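High-potential iron-sulfur protein (Rhodoferax fermentans, PDB 1HLQ) carries electrons through a high-potential [4Fe-4S] cluster, being competent in photosynthetic electron transfer to the oxidized cytochrome bc1 complex via the membrane-bound c-type tetraheme. Local coordinates at residues 23-26 with 27-30. Sequence-based numbering, arbitrary orientation.
Sequences KADK and TKYP. With SO4 (sulfate ion), chain E; SO4 (sulfate ion), chain D.
With chi1 of Asp-25 at -176°, its carboxylate swings beside its own carbonyl carbon and over the amides of Thr-27 and Lys-28. OD2 takes both N-H groups: a good bond from Lys-28 N, 3.1 Å from Asp-25 OD2, which arrives from above the carboxylate plane, 70° out of it, and a weak one from Thr-27 N. Aspartate suits this place because its short arm carries an acceptor just far enough to meet amides two and three residues on. A backbone hydrogen bond from Tyr-29 N to Asp-25 O (2.9 Å) closes the turn. Beyond it, Pro-30 CA makes a C-H...O contact with Lys-26 O; proline has no amide hydrogen to offer this carbonyl.

Lysine suits position 28 because its aliphatic stem can pack, CG lying over one face of the Tyr-29 ring in one of that residue's two conformers, while its ammonium forms a salt bridge with the C-terminal carboxylate of Ala-75 of the second subunit. The long chain of Lys-26, bent at chi4 (-61°), lets NZ hydrogen-bond O1 of the chain D sulfate (3.1 Å), probably a crystallisation ion, and a water that bridges to Tyr-29 O. Asp-25 thus forms an Asx turn, weak at Thr-27, and acts like an N-cap for one helix-like turn, though no regular helix follows, in a surface loop of the HiPIP fold bordering the second subunit.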
loop_
_atom_site.group_PDB
_atom_site.type_symbol
_atom_site.label_atom_id
_atom_site.label_comp_id
_atom_site.label_asym_id
_atom_site.label_seq_id
_atom_site.Cartn_x
_atom_site.Cartn_y
_atom_site.Cartn_z
ATOM N N LYS A 23 4.045 -14.077 15.986
ATOM C CA LYS A 23 5.419 -14.015 15.547
ATOM C C LYS A 23 5.790 -12.619 15.087
ATOM O O LYS A 23 6.846 -12.388 14.517
ATOM C CB LYS A 23 5.681 -15.052 14.449
ATOM C CG LYS A 23 5.574 -16.471 15.018
ATOM C CD LYS A 23 6.066 -17.526 14.059
ATOM C CE LYS A 23 5.681 -18.896 14.612
ATOM N NZ LYS A 23 6.221 -19.080 15.986
ATOM N N ALA A 24 4.897 -11.659 15.339
ATOM C CA ALA A 24 5.159 -10.277 14.985
ATOM C C ALA A 24 6.391 -9.752 15.724
ATOM O O ALA A 24 6.710 -10.243 16.813
ATOM C CB ALA A 24 3.963 -9.395 15.329
ATOM N N ASP A 25 7.065 -8.768 15.150
ATOM C CA ASP A 25 8.241 -8.206 15.835
ATOM C C ASP A 25 7.761 -7.209 16.873
ATOM O O ASP A 25 7.637 -6.009 16.636
ATOM C CB ASP A 25 9.172 -7.572 14.824
ATOM C CG ASP A 25 10.465 -7.056 15.460
ATOM O OD1 ASP A 25 11.335 -6.722 14.639
ATOM O OD2 ASP A 25 10.554 -6.996 16.698
ATOM N N LYS A 26 7.553 -7.693 18.099
ATOM C CA LYS A 26 7.073 -6.850 19.181
ATOM C C LYS A 26 8.112 -5.824 19.627
ATOM O O LYS A 26 7.702 -4.878 20.288
ATOM C CB LYS A 26 6.626 -7.726 20.344
ATOM C CG LYS A 26 5.362 -8.549 20.109
ATOM C CD LYS A 26 5.036 -9.216 21.446
ATOM C CE LYS A 26 3.570 -9.474 21.635
ATOM N NZ LYS A 26 2.743 -8.235 21.624
ATOM N N THR A 27 9.389 -6.026 19.299
ATOM C CA THR A 27 10.373 -5.005 19.689
ATOM C C THR A 27 10.219 -3.800 18.769
ATOM O O THR A 27 10.185 -2.661 19.217
ATOM C CB THR A 27 11.787 -5.599 19.640
ATOM O OG1 THR A 27 11.844 -6.659 20.598
ATOM C CG2 THR A 27 12.833 -4.542 19.931
ATOM N N LYS A 28 10.062 -4.063 17.470
ATOM C CA LYS A 28 9.923 -2.988 16.508
ATOM C C LYS A 28 8.551 -2.321 16.562
ATOM O O LYS A 28 8.395 -1.115 16.339
ATOM C CB LYS A 28 10.158 -3.486 15.081
ATOM C CG LYS A 28 10.085 -2.322 14.096
ATOM C CD LYS A 28 10.469 -2.702 12.691
ATOM C CE LYS A 28 11.933 -3.115 12.590
ATOM N NZ LYS A 28 12.334 -3.388 11.181
ATOM N N TYR A 29 7.525 -3.119 16.887
ATOM C CA TYR A 29 6.147 -2.639 16.951
ATOM C C TYR A 29 5.568 -2.926 18.338
ATOM O O TYR A 29 4.845 -3.900 18.565
ATOM C CB TYR A 29 5.297 -3.339 15.869
ATOM C CG TYR A 29 5.889 -3.336 14.470
ATOM C CD1 TYR A 29 5.901 -2.189 13.700
ATOM C CD2 TYR A 29 6.486 -4.464 13.930
ATOM C CE1 TYR A 29 6.455 -2.157 12.434
ATOM C CE2 TYR A 29 7.050 -4.461 12.668
ATOM C CZ TYR A 29 7.037 -3.297 11.925
ATOM O OH TYR A 29 7.613 -3.314 10.676
ATOM N N PRO A 30 5.977 -2.109 19.321
ATOM C CA PRO A 30 5.566 -2.319 20.700
ATOM C C PRO A 30 4.089 -2.140 20.980
ATOM O O PRO A 30 3.657 -2.554 22.074
ATOM C CB PRO A 30 6.440 -1.375 21.516
ATOM C CG PRO A 30 6.746 -0.279 20.566
ATOM C CD PRO A 30 6.867 -0.925 19.210
HETATM S S SO4 E . 6.205 -22.475 16.999
HETATM O O1 SO4 E . 5.460 -21.694 15.960
HETATM O O2 SO4 E . 7.292 -21.618 17.578
HETATM O O3 SO4 E . 6.819 -23.680 16.361
HETATM O O4 SO4 E . 5.254 -22.890 18.082
HETATM S S SO4 D . -0.106 -9.887 23.721
HETATM O O1 SO4 D . 0.451 -10.185 22.362
HETATM O O2 SO4 D . 0.458 -8.596 24.206
HETATM O O3 SO4 D . 0.272 -11.038 24.608
HETATM O O4 SO4 D . -1.599 -9.784 23.648
HETATM O O HOH W 1 4.167 -5.505 20.993
#